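Local coordinates for protein alpha-acetolactate decarboxylase (Bacillus subtilis subsp. spizizenii, PDB 6J3D) that probably catalyses the decarboxylation of (2S)-2-acetolactate to (R)-acetoin at a zinc site, a step on the way from pyruvate to (R,R)-butane-2,3-diol, at residues I136-L141 and G177-F182; I28-T33 and M227-R232; T61-D66 and G91-F96; P104-K109 and V221-K226. One frame throughout, in Å; residues are numbered along the deposited sequence. Where two conformers were deposited one is given.

Contact 1. Residues I136-L141 and G177-F182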
loop_
_atom_site.group_PDB
_atom_site.type_symbol
_atom_site.label_atom_id
_atom_site.label_comp_id
_atom_site.label_asym_id
_atom_site.label_seq_id
_atom_site.Cartn_x
_atom_site.Cartn_y
_atom_site.Cartn_z
ATOM N N ILE A 136 -4.480 8.847 15.148
ATOM C CA ILE A 136 -5.394 9.260 16.217
ATOM C C ILE A 136 -4.734 9.174 17.588
ATOM O O ILE A 136 -3.948 8.249 17.845
ATOM C CB ILE A 136 -6.698 8.461 16.131
ATOM C CG1 ILE A 136 -7.757 9.026 17.060
ATOM C CG2 ILE A 136 -6.491 7.023 16.457
ATOM C CD1 ILE A 136 -9.163 8.593 16.616
ATOM N N ARG A 137 -5.061 10.148 18.461
ATOM C CA ARG A 137 -4.582 10.154 19.817
ATOM C C ARG A 137 -5.725 10.443 20.739
ATOM O O ARG A 137 -6.497 11.377 20.482
ATOM C CB ARG A 137 -3.521 11.219 20.036
ATOM C CG ARG A 137 -2.985 11.307 21.435
ATOM C CD ARG A 137 -1.667 12.092 21.441
ATOM N NE ARG A 137 -1.207 12.295 22.806
ATOM C CZ ARG A 137 -0.052 12.852 23.174
ATOM N NH1 ARG A 137 0.837 13.238 22.275
ATOM N NH2 ARG A 137 0.200 13.009 24.473
ATOM N N ILE A 138 -5.810 9.679 21.831
ATOM C CA ILE A 138 -6.827 9.913 22.841
ATOM C C ILE A 138 -6.123 10.056 24.174
ATOM O O ILE A 138 -5.495 9.096 24.623
ATOM C CB ILE A 138 -7.835 8.771 22.923
ATOM C CG1 ILE A 138 -8.421 8.426 21.568
ATOM C CG2 ILE A 138 -8.955 9.138 23.951
ATOM C CD1 ILE A 138 -9.009 7.018 21.561
ATOM N N ASP A 139 -6.247 11.211 24.812
ATOM C CA ASP A 139 -5.605 11.414 26.119
ATOM C C ASP A 139 -6.650 11.585 27.181
ATOM O O ASP A 139 -7.581 12.313 26.978
ATOM C CB ASP A 139 -4.798 12.686 26.140
ATOM C CG ASP A 139 -3.663 12.680 25.186
ATOM O OD1 ASP A 139 -2.907 11.676 25.113
ATOM O OD2 ASP A 139 -3.649 13.638 24.351
ATOM N N GLY A 140 -6.490 10.959 28.328
ATOM C CA GLY A 140 -7.407 11.260 29.419
ATOM C C GLY A 140 -7.743 10.068 30.254
ATOM O O GLY A 140 -6.899 9.227 30.467
ATOM N N LEU A 141 -8.966 10.050 30.783
ATOM C CA LEU A 141 -9.434 9.045 31.697
ATOM C C LEU A 141 -10.369 8.044 31.010
ATOM O O LEU A 141 -11.299 8.469 30.301
ATOM C CB LEU A 141 -10.212 9.722 32.832
ATOM C CG LEU A 141 -10.912 8.809 33.828
ATOM C CD1 LEU A 141 -9.856 7.990 34.604
ATOM C CD2 LEU A 141 -11.789 9.633 34.814
ATOM N N GLY A 177 -4.329 7.776 30.758
ATOM C CA GLY A 177 -3.188 7.589 29.879
ATOM C C GLY A 177 -3.478 8.055 28.482
ATOM O O GLY A 177 -4.243 8.983 28.303
ATOM N N THR A 178 -2.792 7.433 27.532
ATOM C CA THR A 178 -2.843 7.811 26.138
ATOM C C THR A 178 -3.016 6.577 25.260
ATOM O O THR A 178 -2.284 5.585 25.410
ATOM C CB THR A 178 -1.529 8.584 25.753
ATOM O OG1 THR A 178 -1.497 9.826 26.503
ATOM C CG2 THR A 178 -1.494 8.865 24.279
ATOM N N ILE A 179 -3.965 6.649 24.340
ATOM C CA ILE A 179 -4.131 5.678 23.280
ATOM C C ILE A 179 -3.665 6.384 22.031
ATOM O O ILE A 179 -4.074 7.508 21.767
ATOM C CB ILE A 179 -5.605 5.237 23.072
ATOM C CG1 ILE A 179 -6.096 4.377 24.219
ATOM C CG2 ILE A 179 -5.755 4.442 21.734
ATOM C CD1 ILE A 179 -7.562 4.027 24.175
ATOM N N VAL A 180 -2.834 5.722 21.248
ATOM C CA VAL A 180 -2.411 6.219 19.935
ATOM C C VAL A 180 -2.519 5.126 18.917
ATOM O O VAL A 180 -2.362 3.920 19.226
ATOM C CB VAL A 180 -0.975 6.798 19.895
ATOM C CG1 VAL A 180 -0.918 8.124 20.678
ATOM C CG2 VAL A 180 0.057 5.777 20.355
ATOM N N GLY A 181 -2.806 5.518 17.677
ATOM C CA GLY A 181 -2.751 4.566 16.601
ATOM C C GLY A 181 -3.146 5.163 15.286
ATOM O O GLY A 181 -3.116 6.368 15.102
ATOM N N PHE A 182 -3.582 4.275 14.406
ATOM C CA PHE A 182 -3.862 4.633 13.035
ATOM C C PHE A 182 -5.196 4.098 12.585
ATOM O O PHE A 182 -5.630 3.027 13.025
ATOM C CB PHE A 182 -2.747 4.105 12.129
ATOM C CG PHE A 182 -1.422 4.720 12.384
ATOM C CD1 PHE A 182 -1.125 5.964 11.879
ATOM C CD2 PHE A 182 -0.474 4.075 13.176
ATOM C CE1 PHE A 182 0.141 6.540 12.132
ATOM C CE2 PHE A 182 0.754 4.660 13.419
ATOM C CZ PHE A 182 1.048 5.872 12.935
#
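Asp139 and Thr178 meet on one face of the strand pair, where Arg137 joins them. The hydroxyl OG1 of Thr178 donates to OD1 of Asp139 over 2.7 Å, reaching it on the anti side and 18° out of the carboxylate plane. The same oxygen is gripped through its syn lone pair by Arg137, whose NE lies 2.9 Å from Asp139 OD1 in a nearly straight salt bridge within the guanidinium plane. Arg137 gets there because its chain is extended, with CG trans to the backbone N (chi1 179°); NH1 of the same group pairs with Asp73. A leucine in place of Asp139 would probably leave the Thr178 hydroxyl and the NE of Arg137 without their shared acceptor.

Between the backbones runs a regular antiparallel ladder joining strands 133-139 and 175-184, in which Ile136, Ile138 and Gly140 form hydrogen-bonded pairs with Gly181, Ile179 and Gly177. The bond from Ile138 N to Ile179 O measures 2.8 Å.

Apolar contacts occupy both faces. CG of Arg137 lies 3.9 Å from CG1 of Val180, a residue whose side chain also nears the zinc ligand His199. On the other face, CD1 of Ile138 rests 4.1 Å from CB of Ile179, side by side.

Contact 2. Residues I28-T33 and M227-R232; sequences IYQVST and MNMNLR
Tyr29 and Arg232 are tied by a side-chain hydrogen bond, NH1 of Arg232 donating to OH of Tyr29 over 2.9 Å. The hydroxyl lies at the guanidinium edge, near its plane, while the phenol ring stands 73° away from that plane. With CG trans to the backbone N (chi1 176°) and the chain extended to NE, Arg232 runs past the end of the phenol, so that its CD also comes within 3.3 Å of Tyr29 OH.

The backbone bonds form a parallel ladder. Ile28 and Gln30 each use both N and O, toward Asn228, Asn230 and Arg232, and Ser32 N closes the series on Arg232 O at 2.8 Å. The amide of Gln30 reaches forward along its own chain: NE2 donates to Ser32 O over 3.1 Å from above the carbonyl plane, and OE1 is held by Ser98.

Packing fills in around these bonds. The amide of Asn230, its ND2 bound to Gln27, meets the Tyr29 ring at its edge, the planes 74° apart. On the other face SD of Met229 touches CB of Gln30 at 3.7 Å, and CD1 of Leu231 reaches CG of Gln30 at 3.9 Å.

Thr33 N-caps helix 34-38, directly after the strand. Strand 97-100 pairs with 27-31 on the side away from 219-232, and Tyr54 stacks on Tyr29. Residues 228-232 also form an antiparallel ladder with a strand of the second subunit, carrying the sheet across the dimer interface.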
loop_
_atom_site.group_PDB
_atom_site.type_symbol
_atom_site.label_atom_id
_atom_site.label_comp_id
_atom_site.label_asym_id
_atom_site.label_seq_id
_atom_site.Cartn_x
_atom_site.Cartn_y
_atom_site.Cartn_z
ATOM N N ILE A 28 2.196 8.367 6.336
ATOM C CA ILE A 28 2.421 7.272 7.270
ATOM C C ILE A 28 3.571 6.437 6.725
ATOM O O ILE A 28 3.579 6.116 5.546
ATOM C CB ILE A 28 1.173 6.417 7.449
ATOM C CG1 ILE A 28 0.043 7.251 8.095
ATOM C CG2 ILE A 28 1.438 5.151 8.252
ATOM C CD1 ILE A 28 -1.143 6.477 8.209
ATOM N N TYR A 29 4.587 6.172 7.558
ATOM C CA TYR A 29 5.697 5.378 7.192
ATOM C C TYR A 29 5.437 4.006 7.756
ATOM O O TYR A 29 5.379 3.827 8.991
ATOM C CB TYR A 29 6.999 5.984 7.713
ATOM C CG TYR A 29 8.215 5.395 7.112
ATOM C CD1 TYR A 29 8.632 5.787 5.844
ATOM C CD2 TYR A 29 8.974 4.466 7.810
ATOM C CE1 TYR A 29 9.764 5.249 5.271
ATOM C CE2 TYR A 29 10.125 3.916 7.238
ATOM C CZ TYR A 29 10.495 4.326 5.965
ATOM O OH TYR A 29 11.600 3.823 5.325
ATOM N N GLN A 30 5.254 3.052 6.836
ATOM C CA GLN A 30 4.817 1.693 7.116
ATOM C C GLN A 30 5.938 0.701 6.910
ATOM O O GLN A 30 6.413 0.518 5.806
ATOM C CB GLN A 30 3.628 1.307 6.239
ATOM C CG GLN A 30 3.141 -0.132 6.431
ATOM C CD GLN A 30 2.713 -0.384 7.843
ATOM O OE1 GLN A 30 1.943 0.449 8.409
ATOM N NE2 GLN A 30 3.231 -1.470 8.475
ATOM N N VAL A 31 6.379 0.082 7.994
ATOM C CA VAL A 31 7.457 -0.880 7.948
ATOM C C VAL A 31 6.881 -2.271 7.842
ATOM O O VAL A 31 6.258 -2.780 8.769
ATOM C CB VAL A 31 8.369 -0.706 9.206
ATOM C CG1 VAL A 31 9.303 -1.887 9.406
ATOM C CG2 VAL A 31 9.124 0.622 9.161
ATOM N N SER A 32 7.113 -2.888 6.681
ATOM C CA SER A 32 6.688 -4.233 6.326
ATOM C C SER A 32 5.159 -4.374 6.349
ATOM O O SER A 32 4.415 -3.376 6.397
ATOM C CB SER A 32 7.354 -5.304 7.181
ATOM O OG SER A 32 7.289 -6.580 6.595
ATOM N N THR A 33 4.707 -5.618 6.237
ATOM C CA THR A 33 3.256 -5.891 6.052
ATOM C C THR A 33 2.690 -6.732 7.163
ATOM O O THR A 33 3.392 -7.560 7.778
ATOM C CB THR A 33 2.950 -6.618 4.740
ATOM O OG1 THR A 33 3.333 -8.020 4.807
ATOM C CG2 THR A 33 3.637 -5.933 3.542
ATOM N N MET A 227 -2.037 11.829 3.692
ATOM C CA MET A 227 -2.408 11.666 2.267
ATOM C C MET A 227 -1.447 10.704 1.554
ATOM O O MET A 227 -1.597 10.448 0.360
ATOM C CB MET A 227 -2.355 13.014 1.549
ATOM C CG MET A 227 -3.313 14.041 2.081
ATOM S SD MET A 227 -5.019 13.440 2.023
ATOM C CE MET A 227 -5.455 13.734 0.327
ATOM N N ASN A 228 -0.448 10.194 2.260
ATOM C CA ASN A 228 0.509 9.274 1.674
ATOM C C ASN A 228 0.778 8.123 2.620
ATOM O O ASN A 228 0.812 8.304 3.842
ATOM C CB ASN A 228 1.859 9.935 1.442
ATOM C CG ASN A 228 1.843 10.913 0.363
ATOM O OD1 ASN A 228 2.140 10.571 -0.830
ATOM N ND2 ASN A 228 1.613 12.170 0.737
ATOM N N MET A 229 0.991 6.941 2.072
ATOM C CA MET A 229 1.464 5.816 2.828
ATOM C C MET A 229 2.683 5.236 2.132
ATOM O O MET A 229 2.570 4.789 0.989
ATOM C CB MET A 229 0.401 4.750 2.868
ATOM C CG MET A 229 0.669 3.902 3.967
ATOM S SD MET A 229 1.505 2.515 3.434
ATOM C CE MET A 229 -0.057 1.604 3.544
ATOM N N ASN A 230 3.822 5.239 2.820
ATOM C CA ASN A 230 5.113 4.824 2.249
ATOM C C ASN A 230 5.440 3.471 2.855
ATOM O O ASN A 230 5.763 3.400 4.052
ATOM C CB ASN A 230 6.077 5.910 2.686
ATOM C CG ASN A 230 7.348 5.881 2.019
ATOM O OD1 ASN A 230 7.732 4.894 1.366
ATOM N ND2 ASN A 230 8.092 7.016 2.186
ATOM N N LEU A 231 5.359 2.408 2.063
ATOM C CA LEU A 231 5.628 1.050 2.523
ATOM C C LEU A 231 7.083 0.690 2.277
ATOM O O LEU A 231 7.552 0.782 1.145
ATOM C CB LEU A 231 4.750 0.074 1.783
ATOM C CG LEU A 231 5.011 -1.415 1.936
ATOM C CD1 LEU A 231 4.828 -1.862 3.399
ATOM C CD2 LEU A 231 4.078 -2.206 1.008
ATOM N N ARG A 232 7.751 0.253 3.339
ATOM C CA ARG A 232 9.173 -0.088 3.322
ATOM C C ARG A 232 9.260 -1.587 3.549
ATOM O O ARG A 232 8.903 -2.066 4.631
ATOM C CB ARG A 232 9.884 0.698 4.427
ATOM C CG ARG A 232 11.362 0.344 4.558
ATOM C CD ARG A 232 11.917 0.569 5.924
ATOM N NE ARG A 232 13.368 0.285 6.006
ATOM C CZ ARG A 232 14.329 1.206 6.153
ATOM N NH1 ARG A 232 14.052 2.517 6.209
ATOM N NH2 ARG A 232 15.600 0.804 6.246
#

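Contact 3. Residues T61-D66 and G91-F96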
loop_
_atom_site.group_PDB
_atom_site.type_symbol
_atom_site.label_atom_id
_atom_site.label_comp_id
_atom_site.label_asym_id
_atom_site.label_seq_id
_atom_site.Cartn_x
_atom_site.Cartn_y
_atom_site.Cartn_z
ATOM N N THR A 61 5.474 -3.580 16.722
ATOM C CA THR A 61 6.099 -4.546 17.623
ATOM C C THR A 61 7.619 -4.579 17.391
ATOM O O THR A 61 8.161 -3.705 16.733
ATOM C CB THR A 61 5.450 -5.938 17.492
ATOM O OG1 THR A 61 5.974 -6.834 18.526
ATOM C CG2 THR A 61 5.654 -6.495 16.121
ATOM N N PHE A 62 8.291 -5.523 18.038
ATOM C CA PHE A 62 9.733 -5.577 18.020
ATOM C C PHE A 62 10.101 -6.950 17.474
ATOM O O PHE A 62 9.260 -7.861 17.427
ATOM C CB PHE A 62 10.289 -5.436 19.430
ATOM C CG PHE A 62 10.166 -4.060 20.004
ATOM C CD1 PHE A 62 11.232 -3.163 19.983
ATOM C CD2 PHE A 62 8.989 -3.656 20.619
ATOM C CE1 PHE A 62 11.121 -1.904 20.573
ATOM C CE2 PHE A 62 8.882 -2.416 21.150
ATOM C CZ PHE A 62 9.934 -1.529 21.114
ATOM N N ASN A 63 11.374 -7.109 17.118
ATOM C CA ASN A 63 11.870 -8.408 16.716
ATOM C C ASN A 63 11.577 -9.462 17.755
ATOM O O ASN A 63 11.624 -9.185 18.968
ATOM C CB ASN A 63 13.365 -8.366 16.384
ATOM C CG ASN A 63 13.627 -7.989 14.962
ATOM O OD1 ASN A 63 12.798 -7.319 14.305
ATOM N ND2 ASN A 63 14.788 -8.433 14.449
ATOM N N LYS A 64 11.215 -10.647 17.254
ATOM C CA LYS A 64 10.781 -11.803 18.054
ATOM C C LYS A 64 9.442 -11.610 18.759
ATOM O O LYS A 64 9.108 -12.403 19.638
ATOM C CB LYS A 64 11.842 -12.225 19.090
ATOM C CG LYS A 64 13.233 -12.290 18.535
ATOM C CD LYS A 64 14.194 -12.998 19.494
ATOM C CE LYS A 64 14.027 -14.541 19.454
ATOM N NZ LYS A 64 14.230 -15.267 18.173
ATOM N N LEU A 65 8.680 -10.566 18.393
ATOM C CA LEU A 65 7.458 -10.185 19.102
ATOM C C LEU A 65 7.745 -9.892 20.547
ATOM O O LEU A 65 6.888 -10.102 21.431
ATOM C CB LEU A 65 6.332 -11.232 18.999
ATOM C CG LEU A 65 5.796 -11.612 17.606
ATOM C CD1 LEU A 65 4.524 -12.475 17.822
ATOM C CD2 LEU A 65 5.482 -10.374 16.749
ATOM N N ASP A 66 8.934 -9.364 20.810
ATOM C CA ASP A 66 9.324 -9.098 22.188
ATOM C C ASP A 66 8.751 -7.752 22.627
ATOM O O ASP A 66 9.454 -6.762 22.709
ATOM C CB ASP A 66 10.832 -9.124 22.339
ATOM C CG ASP A 66 11.282 -9.037 23.790
ATOM O OD1 ASP A 66 10.419 -9.024 24.751
ATOM O OD2 ASP A 66 12.523 -8.964 24.022
ATOM N N GLY A 91 19.873 -0.111 18.505
ATOM C CA GLY A 91 20.054 -1.540 18.367
ATOM C C GLY A 91 18.716 -2.274 18.281
ATOM O O GLY A 91 18.662 -3.387 17.750
ATOM N N ASP A 92 17.635 -1.663 18.758
ATOM C CA ASP A 92 16.337 -2.330 18.701
ATOM C C ASP A 92 15.890 -2.428 17.232
ATOM O O ASP A 92 16.135 -1.508 16.438
ATOM C CB ASP A 92 15.263 -1.559 19.507
ATOM C CG ASP A 92 15.462 -1.607 21.011
ATOM O OD1 ASP A 92 16.302 -2.346 21.567
ATOM O OD2 ASP A 92 14.710 -0.873 21.676
ATOM N N LEU A 93 15.202 -3.525 16.889
ATOM C CA LEU A 93 14.767 -3.796 15.545
ATOM C C LEU A 93 13.301 -4.171 15.548
ATOM O O LEU A 93 12.761 -4.646 16.549
ATOM C CB LEU A 93 15.578 -4.975 14.993
ATOM C CG LEU A 93 17.085 -4.777 14.787
ATOM C CD1 LEU A 93 17.733 -6.127 14.440
ATOM C CD2 LEU A 93 17.367 -3.781 13.673
ATOM N N SER A 94 12.641 -3.951 14.431
ATOM C CA SER A 94 11.245 -4.292 14.290
ATOM C C SER A 94 10.914 -4.947 12.932
ATOM O O SER A 94 11.392 -4.513 11.851
ATOM C CB SER A 94 10.363 -3.021 14.406
ATOM O OG SER A 94 8.973 -3.320 14.152
ATOM N N PRO A 95 10.015 -5.938 12.991
ATOM C CA PRO A 95 9.428 -6.527 11.802
ATOM C C PRO A 95 8.148 -5.861 11.314
ATOM O O PRO A 95 7.716 -6.217 10.203
ATOM C CB PRO A 95 9.085 -7.931 12.269
ATOM C CG PRO A 95 8.606 -7.710 13.702
ATOM C CD PRO A 95 9.567 -6.630 14.213
ATOM N N PHE A 96 7.561 -4.946 12.085
ATOM C CA PHE A 96 6.292 -4.373 11.716
ATOM C C PHE A 96 6.017 -3.185 12.593
ATOM O O PHE A 96 5.944 -3.334 13.818
ATOM C CB PHE A 96 5.147 -5.379 11.908
ATOM C CG PHE A 96 3.776 -4.814 11.563
ATOM C CD1 PHE A 96 3.416 -4.640 10.236
ATOM C CD2 PHE A 96 2.864 -4.482 12.526
ATOM C CE1 PHE A 96 2.174 -4.132 9.862
ATOM C CE2 PHE A 96 1.585 -3.954 12.149
ATOM C CZ PHE A 96 1.279 -3.781 10.805
#
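Close to the zinc site, where Phe96 packs near the zinc ligand His197, the turn after strand 57-61 is fastened to the chain that leads into strand 97-100. Ser94 OG donates to Thr61 O over 2.7 Å, approaching from above the carbonyl plane. It also accepts from Phe96 N, 3.0 Å away. This second bond makes an ST turn, and OG reaches both partners because it lies trans to the Ser94 backbone N (chi1 175°). An alanine at Ser94 is likely to leave Thr61 O without this donor and the turn at Phe96 less firmly held.

Two backbone bonds flank the serine: Thr61 N to Phe96 O is nearly straight at 3.0 Å, and Asn63 N meets Leu93 O from above its carbonyl plane. The bonds thus join the end of one strand to a short connection rather than building a long ladder; residues 93-94 pair instead with strand 46-47.

Asn63 lays its amide against Leu93, ND2 lying 3.6 Å from the CB of that leucine, while its OD1 sits 3.3 Å from CD of Pro95 and accepts from Gly44 N. At the neighbouring ring carbon, CG of Pro95 meets CG2 of Thr61 at 4.0 Å, their side chains crossing at about a right angle. Leu37 of helix 34-38 touches both Pro95 and Phe96.

Contact 4. Residues P104-K109 and V221-K226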
loop_
_atom_site.group_PDB
_atom_site.type_symbol
_atom_site.label_atom_id
_atom_site.label_comp_id
_atom_site.label_asym_id
_atom_site.label_seq_id
_atom_site.Cartn_x
_atom_site.Cartn_y
_atom_site.Cartn_z
ATOM N N PRO A 104 -2.138 17.971 14.965
ATOM C CA PRO A 104 -3.562 17.836 15.326
ATOM C C PRO A 104 -4.485 18.624 14.412
ATOM O O PRO A 104 -4.872 19.753 14.733
ATOM C CB PRO A 104 -3.601 18.381 16.756
ATOM C CG PRO A 104 -2.518 19.465 16.747
ATOM C CD PRO A 104 -1.416 18.847 15.906
ATOM N N ASP A 105 -4.941 17.998 13.342
ATOM C CA ASP A 105 -5.827 18.651 12.403
ATOM C C ASP A 105 -7.300 18.785 12.877
ATOM O O ASP A 105 -8.017 19.708 12.445
ATOM C CB ASP A 105 -5.755 17.912 11.058
ATOM C CG ASP A 105 -4.313 17.693 10.594
ATOM O OD1 ASP A 105 -3.412 18.522 10.912
ATOM O OD2 ASP A 105 -4.061 16.658 9.947
ATOM N N MET A 106 -7.758 17.830 13.682
ATOM C CA MET A 106 -9.081 17.864 14.301
ATOM C C MET A 106 -8.923 17.564 15.781
ATOM O O MET A 106 -8.104 16.707 16.151
ATOM C CB MET A 106 -10.006 16.807 13.683
ATOM C CG MET A 106 -10.365 17.023 12.208
ATOM S SD MET A 106 -10.874 15.511 11.311
ATOM C CE MET A 106 -9.309 14.835 10.768
ATOM N N THR A 107 -9.725 18.228 16.596
ATOM C CA THR A 107 -9.782 17.983 18.027
ATOM C C THR A 107 -11.229 17.814 18.462
ATOM O O THR A 107 -12.122 18.535 17.968
ATOM C CB THR A 107 -9.146 19.120 18.808
ATOM O OG1 THR A 107 -7.796 19.326 18.336
ATOM C CG2 THR A 107 -9.124 18.781 20.267
ATOM N N HIS A 108 -11.474 16.898 19.393
ATOM C CA HIS A 108 -12.836 16.671 19.914
ATOM C C HIS A 108 -12.734 16.253 21.370
ATOM O O HIS A 108 -11.951 15.362 21.692
ATOM C CB HIS A 108 -13.510 15.562 19.076
ATOM C CG HIS A 108 -14.950 15.342 19.409
ATOM N ND1 HIS A 108 -15.920 16.302 19.198
ATOM C CD2 HIS A 108 -15.579 14.293 19.992
ATOM C CE1 HIS A 108 -17.081 15.855 19.646
ATOM N NE2 HIS A 108 -16.903 14.634 20.126
ATOM N N LYS A 109 -13.554 16.847 22.232
ATOM C CA LYS A 109 -13.607 16.486 23.632
ATOM C C LYS A 109 -14.727 15.484 23.893
ATOM O O LYS A 109 -15.837 15.614 23.341
ATOM C CB LYS A 109 -13.790 17.744 24.494
ATOM C CG LYS A 109 -12.703 18.824 24.194
ATOM C CD LYS A 109 -11.809 19.192 25.364
ATOM C CE LYS A 109 -10.449 19.792 24.849
ATOM N NZ LYS A 109 -9.220 19.463 25.696
ATOM N N VAL A 221 -9.566 13.971 22.064
ATOM C CA VAL A 221 -9.210 13.180 20.903
ATOM C C VAL A 221 -8.628 14.151 19.891
ATOM O O VAL A 221 -9.225 15.199 19.621
ATOM C CB VAL A 221 -10.409 12.465 20.278
ATOM C CG1 VAL A 221 -9.985 11.633 19.024
ATOM C CG2 VAL A 221 -11.080 11.578 21.341
ATOM N N THR A 222 -7.466 13.791 19.350
ATOM C CA THR A 222 -6.848 14.516 18.240
ATOM C C THR A 222 -6.603 13.578 17.090
ATOM O O THR A 222 -6.273 12.429 17.283
ATOM C CB THR A 222 -5.574 15.292 18.675
ATOM O OG1 THR A 222 -4.647 14.436 19.358
ATOM C CG2 THR A 222 -5.948 16.406 19.661
ATOM N N ILE A 223 -6.839 14.099 15.889
ATOM C CA ILE A 223 -6.745 13.345 14.641
ATOM C C ILE A 223 -5.863 14.101 13.662
ATOM O O ILE A 223 -6.001 15.318 13.444
ATOM C CB ILE A 223 -8.115 13.090 14.025
ATOM C CG1 ILE A 223 -9.031 12.414 15.031
ATOM C CG2 ILE A 223 -8.007 12.233 12.713
ATOM C CD1 ILE A 223 -10.452 12.332 14.610
ATOM N N SER A 224 -5.015 13.340 12.978
ATOM C CA SER A 224 -4.086 13.889 11.998
ATOM C C SER A 224 -4.298 13.144 10.650
ATOM O O SER A 224 -4.132 11.920 10.586
ATOM C CB SER A 224 -2.650 13.695 12.506
ATOM O OG SER A 224 -1.650 14.324 11.682
ATOM N N GLN A 225 -4.683 13.874 9.600
ATOM C CA GLN A 225 -5.030 13.290 8.311
ATOM C C GLN A 225 -3.775 13.095 7.499
ATOM O O GLN A 225 -2.992 14.022 7.386
ATOM C CB GLN A 225 -5.997 14.274 7.594
ATOM C CG GLN A 225 -6.347 13.982 6.191
ATOM C CD GLN A 225 -7.244 15.072 5.572
ATOM O OE1 GLN A 225 -8.050 15.648 6.267
ATOM N NE2 GLN A 225 -7.061 15.366 4.275
ATOM N N LYS A 226 -3.610 11.944 6.837
ATOM C CA LYS A 226 -2.396 11.629 6.082
ATOM C C LYS A 226 -2.736 11.234 4.665
ATOM O O LYS A 226 -3.631 10.399 4.494
ATOM C CB LYS A 226 -1.621 10.515 6.747
ATOM C CG LYS A 226 -1.140 10.898 8.196
ATOM C CD LYS A 226 -0.234 12.095 8.188
ATOM C CE LYS A 226 0.016 12.625 9.622
ATOM N NZ LYS A 226 0.810 13.879 9.644
HETATM O O HOH W 1 -1.665 16.048 8.730
#
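OD2 of Asp105 is held by two donors, the backbone N of Gln225 at 2.9 Å from Asp105 OD2 and a water at 2.8 Å from the same oxygen. Gln225 N comes in on the anti side, 20° out of the carboxylate plane. The water donates a second time, to Gln225 O, so the carboxylate holds Gln225 N directly and Gln225 O through the water. With CG trans to its carbonyl carbon (chi1 -50°), Asp105 turns its acid along strand 219-232.

A classic beta bulge lies here: Asp105 and Met106 both face Ile223, whose O accepts from Met106 N at 3.1 Å and only weakly from Asp105 N. Beyond it the antiparallel ladder is regular through Thr107 and His108, with His108 O accepting from Val221 N.

In the conformer given, CE of Met106 lies against CG2 of Ile223, on the face where helix 116-126 packs against Val221 and Ile223. On the other face CG2 of Thr222 lies 3.7 Å from OG1 of Thr107, and Pro104 CB brushes Thr222 CB.

Past the bulge, the acid and its water meet the polar groups of Gln225, which probably stands in for strand pairing there, and the nearby Lys226 ammonium would probably favour the charged form of the carboxylate.

In the fold
Strand 219-232 unites three of the four sites: its first half pairs with 106-110 in contact 4, its last residues with 27-31 in contact 2, and strand 133-139 of contact 1 is its neighbour. Contacts 1 and 4 lie 11 Å apart between centres and share the bond from Thr222 N to Arg137 O. Contact 2, which closes the longest loop, encloses the other three along the chain; contact 3 closes before contact 4 opens, lies about 28 Å from it between centres, and touches contact 2 through Phe96; contact 1 nests in the loop that contact 4 closes. Contact 3 comes nearest the zinc, contacts 1 and 2 lie a little farther off, and contact 4 stays away.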